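Antigen 43 (Escherichia coli, PDB 4KH3) mediates self-association and clumping of bacteria through a Velcro-like mechanism, as an AIDA-type autotransporter. Local coordinates at residues A[451-457]-A[470-476]; A[466-471]-A[486-490]. All coordinates share one frame; numbering follows the deposited sequence.

Contact 1 of 2, residues A[451-457]-A[470-476]; sequences TLTVSNT and TLTLNDS
The backbone carbonyl of Asn-474 is approached on both faces of its plane, by Asn-456 N at 3.0 Å from one side and by the hydroxyl of Ser-476 from the other. The Asn-456 donor tilts 23° from that plane, whereas Ser-476 OG stands 42° above the opposite face, 2.7 Å from Asn-474 O. With chi1 at -60°, Ser-476 turns OG back beside its own backbone N, where it gives its proton to Asn-474 O and takes the N-H of Thr-457 in a nearly straight bond. In the side-chain amide of Asn-474, ND2 lies beside Ser-455 OG at 3.6 Å. The other end of that amide, OD1, is hydrogen-bonded to OG1 of Thr-493 on the neighbouring strand 488-493.

Ahead of these residues the two segments run as parallel strands in exact register. Leu-452 and Val-454 each give N and O to the partner strand, forming the ladder that joins successive rungs of a right-handed parallel beta-helix, the fold expected of autotransporter passenger domains. Thr-451 and Thr-470 lie alongside each other on the partly exposed face with matching rotamers: OG1 of Thr-451 lies against CB of Thr-470 at 3.4 Å, and their CG2 methyls are 3.7 Å apart. Thr-453 and Thr-472 continue this row.

Buried on the other face, Leu-452 and Leu-471 sit side by side, pointing the same way. The CD1 methyl of Leu-471 makes the touch, 3.7 Å from CG of Leu-452. Farther along, CD2 of Leu-473 sits 3.7 Å from CB of Val-454, and the CG1 branch of that valine faces Ser-476 OG.

Contact 2 of 2, residues A[466-471]-A[486-490]; sequences LNEGTL and RGTAL
Three backbone hydrogen bonds tie Gly-469 and Leu-471 to Gly-487 and Ala-489 where the next coil of the beta-helix comes in, its strand 488-493 running parallel to strand 469-474. Gly-469 uses both its N, 3.0 Å from Gly-487 O, and its O, which takes Ala-489 N from 40° above the carbonyl plane. The third, Leu-471 N to Ala-489 O at 2.9 Å, is straighter. Gly-469 and Gly-487 both take positive phi angles that favour glycine as the strands begin.

Apolar packing follows on the face of Leu-471 and Leu-490, where CD1 of Leu-490 meets CD2 of Leu-471 at 3.8 Å. The side chains of Leu-466 and Thr-488 run past one another head to tail, with Leu-466 CG 3.7 Å from Thr-488 CB. Thr-488 holds OG1 between its backbone N and carbonyl carbon (chi1 62°), where it bonds to Gln-485 O; its CG2 methyl is thereby set 3.4 Å from Glu-468 N.

Charge and carbonyl oxygens meet at Glu-468, which bends at chi2 and carries OE1 to 3.2 Å from Gly-487 O, two acceptors with no bond between them. Such a carboxylate would probably hold a proton somewhat more readily than one in open water.

Strand 469-474 lies between two neighbours: contact 1 joins it to strand 451-455 on one edge and contact 2 to strand 488-493 on the other. Thr-470 and Leu-471 belong to both, and their peptide link serves both neighbours, with Thr-470 O facing Leu-452 and Leu-471 N facing Ala-489. The contact centres are about 13 Å apart. They meet directly on the face that carries the leucines, where Leu-473 CD1 of contact 1 packs 4.2 Å from Leu-490 CD1 of contact 2, extending the leucine row. Both lie far out toward the C-terminal end, with centres about 39 and 46 Å from the centre of the chain.

Contact 1 of 2, residues A[451-457]-A[470-476]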
ATOM      1  N   THR A 451      23.346   8.441  28.182  1.00 34.62           N
ATOM      2  CA  THR A 451      22.534   8.984  29.249  1.00 31.73           C
ATOM      3  C   THR A 451      21.307   8.119  29.490  1.00 37.14           C
ATOM      4  O   THR A 451      20.558   7.821  28.562  1.00 34.14           O
ATOM      5  CB  THR A 451      22.076  10.403  28.908  1.00 32.21           C
ATOM      6  OG1 THR A 451      23.225  11.239  28.745  1.00 32.52           O
ATOM      7  CG2 THR A 451      21.181  10.960  30.003  1.00 25.80           C
ATOM      8  N   LEU A 452      21.117   7.710  30.740  1.00 32.26           N
ATOM      9  CA  LEU A 452      19.881   7.075  31.147  1.00 28.47           C
ATOM     10  C   LEU A 452      18.982   8.146  31.711  1.00 26.53           C
ATOM     11  O   LEU A 452      19.296   8.748  32.726  1.00 37.48           O
ATOM     12  CB  LEU A 452      20.135   6.002  32.204  1.00 26.53           C
ATOM     13  CG  LEU A 452      18.898   5.412  32.891  1.00 28.38           C
ATOM     14  CD1 LEU A 452      17.902   4.886  31.877  1.00 28.99           C
ATOM     15  CD2 LEU A 452      19.309   4.302  33.844  1.00 30.43           C
ATOM     16  N   THR A 453      17.873   8.400  31.034  1.00 30.97           N
ATOM     17  CA  THR A 453      16.875   9.330  31.529  1.00 28.03           C
ATOM     18  C   THR A 453      15.748   8.551  32.182  1.00 34.83           C
ATOM     19  O   THR A 453      15.198   7.630  31.589  1.00 36.57           O
ATOM     20  CB  THR A 453      16.244  10.166  30.393  1.00 34.68           C
ATOM     21  OG1 THR A 453      17.256  10.901  29.695  1.00 33.76           O
ATOM     22  CG2 THR A 453      15.184  11.133  30.956  1.00 26.32           C
ATOM     23  N   VAL A 454      15.409   8.925  33.407  1.00 33.86           N
ATOM     24  CA  VAL A 454      14.214   8.415  34.049  1.00 33.23           C
ATOM     25  C   VAL A 454      13.218   9.566  34.110  1.00 36.34           C
ATOM     26  O   VAL A 454      13.500  10.599  34.711  1.00 41.13           O
ATOM     27  CB  VAL A 454      14.520   7.911  35.464  1.00 32.18           C
ATOM     28  CG1 VAL A 454      13.252   7.433  36.145  1.00 31.54           C
ATOM     29  CG2 VAL A 454      15.558   6.806  35.412  1.00 24.88           C
ATOM     30  N   SER A 455      12.063   9.404  33.474  1.00 35.66           N
ATOM     31  CA  SER A 455      11.102  10.501  33.388  1.00 34.57           C
ATOM     32  C   SER A 455       9.697  10.128  33.854  1.00 41.77           C
ATOM     33  O   SER A 455       9.074   9.218  33.308  1.00 43.81           O
ATOM     34  CB  SER A 455      11.046  11.051  31.960  1.00 35.60           C
ATOM     35  OG  SER A 455      10.002  12.001  31.820  1.00 42.65           O
ATOM     36  N   ASN A 456       9.211  10.848  34.862  1.00 38.82           N
ATOM     37  CA  ASN A 456       7.848  10.684  35.351  1.00 40.34           C
ATOM     38  C   ASN A 456       7.555   9.240  35.769  1.00 38.09           C
ATOM     39  O   ASN A 456       6.557   8.648  35.385  1.00 40.20           O
ATOM     40  CB  ASN A 456       6.840  11.187  34.313  1.00 44.90           C
ATOM     41  CG  ASN A 456       5.414  11.249  34.858  1.00 71.21           C
ATOM     42  OD1 ASN A 456       5.198  11.340  36.071  1.00 65.25           O
ATOM     43  ND2 ASN A 456       4.436  11.188  33.959  1.00 68.81           N
ATOM     44  N   THR A 457       8.454   8.688  36.569  1.00 38.48           N
ATOM     45  CA  THR A 457       8.347   7.325  37.052  1.00 43.80           C
ATOM     46  C   THR A 457       8.466   7.312  38.572  1.00 41.31           C
ATOM     47  O   THR A 457       9.155   8.138  39.156  1.00 39.59           O
ATOM     48  CB  THR A 457       9.484   6.465  36.466  1.00 39.39           C
ATOM     49  OG1 THR A 457       9.476   6.576  35.038  1.00 48.96           O
ATOM     50  CG2 THR A 457       9.326   5.010  36.860  1.00 41.10           C
ATOM     51  N   THR A 470      25.848   9.504  32.188  1.00 27.62           N
ATOM     52  CA  THR A 470      24.882  10.373  32.852  1.00 32.23           C
ATOM     53  C   THR A 470      23.582   9.675  33.254  1.00 38.41           C
ATOM     54  O   THR A 470      22.990   8.937  32.471  1.00 38.63           O
ATOM     55  CB  THR A 470      24.505  11.547  31.929  1.00 35.80           C
ATOM     56  OG1 THR A 470      25.679  12.307  31.625  1.00 39.78           O
ATOM     57  CG2 THR A 470      23.452  12.452  32.580  1.00 28.58           C
ATOM     58  N   LEU A 471      23.137   9.926  34.478  1.00 33.10           N
ATOM     59  CA  LEU A 471      21.824   9.490  34.910  1.00 30.77           C
ATOM     60  C   LEU A 471      21.000  10.727  35.168  1.00 32.27           C
ATOM     61  O   LEU A 471      21.372  11.566  35.991  1.00 36.62           O
ATOM     62  CB  LEU A 471      21.925   8.660  36.190  1.00 33.76           C
ATOM     63  CG  LEU A 471      20.584   8.283  36.822  1.00 34.86           C
ATOM     64  CD1 LEU A 471      19.743   7.478  35.844  1.00 32.33           C
ATOM     65  CD2 LEU A 471      20.789   7.509  38.113  1.00 31.29           C
ATOM     66  N   THR A 472      19.891  10.861  34.456  1.00 31.27           N
ATOM     67  CA  THR A 472      19.031  12.025  34.633  1.00 26.20           C
ATOM     68  C   THR A 472      17.698  11.589  35.202  1.00 33.22           C
ATOM     69  O   THR A 472      17.041  10.699  34.665  1.00 34.51           O
ATOM     70  CB  THR A 472      18.823  12.784  33.312  1.00 30.69           C
ATOM     71  OG1 THR A 472      20.062  13.378  32.906  1.00 38.30           O
ATOM     72  CG2 THR A 472      17.776  13.872  33.475  1.00 23.96           C
ATOM     73  N   LEU A 473      17.308  12.201  36.311  1.00 33.75           N
ATOM     74  CA  LEU A 473      16.064  11.839  36.958  1.00 29.50           C
ATOM     75  C   LEU A 473      15.111  13.013  36.851  1.00 35.75           C
ATOM     76  O   LEU A 473      15.184  13.961  37.631  1.00 39.13           O
ATOM     77  CB  LEU A 473      16.307  11.483  38.420  1.00 31.30           C
ATOM     78  CG  LEU A 473      17.370  10.420  38.671  1.00 29.65           C
ATOM     79  CD1 LEU A 473      17.535  10.185  40.162  1.00 32.41           C
ATOM     80  CD2 LEU A 473      17.001   9.130  37.978  1.00 32.48           C
ATOM     81  N   ASN A 474      14.222  12.949  35.869  1.00 37.89           N
ATOM     82  CA  ASN A 474      13.298  14.040  35.613  1.00 33.63           C
ATOM     83  C   ASN A 474      11.896  13.697  36.107  1.00 40.73           C
ATOM     84  O   ASN A 474      11.420  12.575  35.900  1.00 32.79           O
ATOM     85  CB  ASN A 474      13.300  14.380  34.119  1.00 31.67           C
ATOM     86  CG  ASN A 474      12.323  15.477  33.772  1.00 40.33           C
ATOM     87  OD1 ASN A 474      12.488  16.626  34.181  1.00 44.73           O
ATOM     88  ND2 ASN A 474      11.297  15.129  33.005  1.00 42.44           N
ATOM     89  N   ASP A 475      11.263  14.659  36.784  1.00 36.86           N
ATOM     90  CA  ASP A 475       9.899  14.512  37.309  1.00 37.55           C
ATOM     91  C   ASP A 475       9.598  13.146  37.940  1.00 34.50           C
ATOM     92  O   ASP A 475       8.504  12.608  37.769  1.00 36.47           O
ATOM     93  CB  ASP A 475       8.874  14.804  36.206  1.00 31.45           C
ATOM     94  CG  ASP A 475       8.909  16.248  35.739  1.00 41.74           C
ATOM     95  OD1 ASP A 475       9.365  17.115  36.512  1.00 41.53           O
ATOM     96  OD2 ASP A 475       8.466  16.523  34.600  1.00 39.93           O
ATOM     97  N   SER A 476      10.565  12.585  38.658  1.00 36.62           N
ATOM     98  CA  SER A 476      10.411  11.238  39.216  1.00 34.85           C
ATOM     99  C   SER A 476      10.533  11.165  40.737  1.00 37.39           C
ATOM    100  O   SER A 476      11.274  11.919  41.355  1.00 42.76           O
ATOM    101  CB  SER A 476      11.428  10.286  38.589  1.00 33.54           C
ATOM    102  OG  SER A 476      11.249  10.218  37.184  1.00 43.44           O
TER

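Contact 2 of 2, residues A[466-471]-A[486-490]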
ATOM      1  N   LEU A 466      25.670   3.710  39.322  1.00 40.76           N
ATOM      2  CA  LEU A 466      26.067   4.670  38.304  1.00 33.51           C
ATOM      3  C   LEU A 466      27.561   4.566  38.046  1.00 37.56           C
ATOM      4  O   LEU A 466      28.355   5.209  38.727  1.00 41.81           O
ATOM      5  CB  LEU A 466      25.699   6.080  38.757  1.00 36.45           C
ATOM      6  CG  LEU A 466      25.998   7.250  37.827  1.00 36.36           C
ATOM      7  CD1 LEU A 466      25.568   6.919  36.417  1.00 38.57           C
ATOM      8  CD2 LEU A 466      25.283   8.493  38.324  1.00 31.22           C
ATOM      9  N   ASN A 467      27.941   3.759  37.059  1.00 35.00           N
ATOM     10  CA  ASN A 467      29.353   3.460  36.815  1.00 33.89           C
ATOM     11  C   ASN A 467      30.007   4.334  35.768  1.00 38.80           C
ATOM     12  O   ASN A 467      31.203   4.604  35.856  1.00 47.96           O
ATOM     13  CB  ASN A 467      29.551   1.990  36.435  1.00 35.17           C
ATOM     14  CG  ASN A 467      28.997   1.044  37.477  1.00 50.62           C
ATOM     15  OD1 ASN A 467      28.832   1.415  38.640  1.00 47.53           O
ATOM     16  ND2 ASN A 467      28.696  -0.185  37.066  1.00 59.05           N
ATOM     17  N   GLU A 468      29.232   4.759  34.771  1.00 40.13           N
ATOM     18  CA  GLU A 468      29.744   5.624  33.706  1.00 36.67           C
ATOM     19  C   GLU A 468      28.620   6.450  33.095  1.00 37.58           C
ATOM     20  O   GLU A 468      27.457   6.038  33.104  1.00 38.45           O
ATOM     21  CB  GLU A 468      30.475   4.805  32.632  1.00 34.14           C
ATOM     22  CG  GLU A 468      31.266   5.643  31.619  1.00 34.20           C
ATOM     23  CD  GLU A 468      32.451   6.403  32.239  1.00 56.89           C
ATOM     24  OE1 GLU A 468      32.905   7.393  31.619  1.00 53.29           O
ATOM     25  OE2 GLU A 468      32.941   6.017  33.332  1.00 50.57           O
ATOM     26  N   GLY A 469      28.957   7.629  32.588  1.00 31.25           N
ATOM     27  CA  GLY A 469      27.988   8.439  31.879  1.00 24.00           C
ATOM     28  C   GLY A 469      26.973   9.104  32.774  1.00 28.19           C
ATOM     29  O   GLY A 469      27.199   9.241  33.968  1.00 33.42           O
ATOM     30  N   THR A 470      25.848   9.504  32.188  1.00 27.62           N
ATOM     31  CA  THR A 470      24.882  10.373  32.852  1.00 32.23           C
ATOM     32  C   THR A 470      23.582   9.675  33.254  1.00 38.41           C
ATOM     33  O   THR A 470      22.990   8.937  32.471  1.00 38.63           O
ATOM     34  CB  THR A 470      24.505  11.547  31.929  1.00 35.80           C
ATOM     35  OG1 THR A 470      25.679  12.307  31.625  1.00 39.78           O
ATOM     36  CG2 THR A 470      23.452  12.452  32.580  1.00 28.58           C
ATOM     37  N   LEU A 471      23.137   9.926  34.478  1.00 33.10           N
ATOM     38  CA  LEU A 471      21.824   9.490  34.910  1.00 30.77           C
ATOM     39  C   LEU A 471      21.000  10.727  35.168  1.00 32.27           C
ATOM     40  O   LEU A 471      21.372  11.566  35.991  1.00 36.62           O
ATOM     41  CB  LEU A 471      21.925   8.660  36.190  1.00 33.76           C
ATOM     42  CG  LEU A 471      20.584   8.283  36.822  1.00 34.86           C
ATOM     43  CD1 LEU A 471      19.743   7.478  35.844  1.00 32.33           C
ATOM     44  CD2 LEU A 471      20.789   7.509  38.113  1.00 31.29           C
ATOM     45  N   ARG A 486      33.739   7.526  39.366  1.00 38.99           N
ATOM     46  CA  ARG A 486      34.303   8.562  38.514  1.00 39.74           C
ATOM     47  C   ARG A 486      33.841   8.374  37.067  1.00 43.22           C
ATOM     48  O   ARG A 486      33.548   7.260  36.633  1.00 42.08           O
ATOM     49  CB  ARG A 486      35.827   8.538  38.595  1.00 40.76           C
ATOM     50  CG  ARG A 486      36.457   7.300  37.994  1.00 39.22           C
ATOM     51  CD  ARG A 486      37.676   6.856  38.786  1.00 43.98           C
ATOM     52  NE  ARG A 486      38.607   6.081  37.971  0.80 44.37           N
ATOM     53  CZ  ARG A 486      39.712   5.514  38.442  0.04 53.12           C
ATOM     54  NH1 ARG A 486      40.012   5.631  39.733  1.00 58.16           N
ATOM     55  NH2 ARG A 486      40.511   4.828  37.628  1.00 54.17           N
ATOM     56  N   GLY A 487      33.766   9.471  36.327  1.00 38.66           N
ATOM     57  CA  GLY A 487      33.339   9.418  34.946  1.00 31.96           C
ATOM     58  C   GLY A 487      31.835   9.526  34.799  1.00 37.36           C
ATOM     59  O   GLY A 487      31.296   9.186  33.754  1.00 37.95           O
ATOM     60  N   THR A 488      31.158  10.014  35.838  1.00 32.00           N
ATOM     61  CA  THR A 488      29.704  10.078  35.827  1.00 30.96           C
ATOM     62  C   THR A 488      29.147  11.448  36.164  1.00 33.43           C
ATOM     63  O   THR A 488      29.852  12.328  36.651  1.00 38.86           O
ATOM     64  CB  THR A 488      29.081   9.088  36.823  1.00 37.50           C
ATOM     65  OG1 THR A 488      29.505   9.420  38.155  1.00 37.09           O
ATOM     66  CG2 THR A 488      29.498   7.675  36.494  1.00 29.55           C
ATOM     67  N   ALA A 489      27.857  11.601  35.897  1.00 29.28           N
ATOM     68  CA  ALA A 489      27.121  12.802  36.235  1.00 36.02           C
ATOM     69  C   ALA A 489      25.707  12.382  36.611  1.00 34.02           C
ATOM     70  O   ALA A 489      25.118  11.519  35.973  1.00 40.54           O
ATOM     71  CB  ALA A 489      27.106  13.765  35.058  1.00 29.75           C
ATOM     72  N   LEU A 490      25.175  12.975  37.666  1.00 34.38           N
ATOM     73  CA  LEU A 490      23.829  12.667  38.097  1.00 31.73           C
ATOM     74  C   LEU A 490      23.036  13.948  38.105  1.00 33.33           C
ATOM     75  O   LEU A 490      23.407  14.891  38.792  1.00 37.05           O
ATOM     76  CB  LEU A 490      23.842  12.080  39.508  1.00 41.01           C
ATOM     77  CG  LEU A 490      22.444  11.976  40.136  1.00 45.15           C
ATOM     78  CD1 LEU A 490      21.584  10.955  39.398  1.00 27.68           C
ATOM     79  CD2 LEU A 490      22.511  11.647  41.619  1.00 38.95           C
TER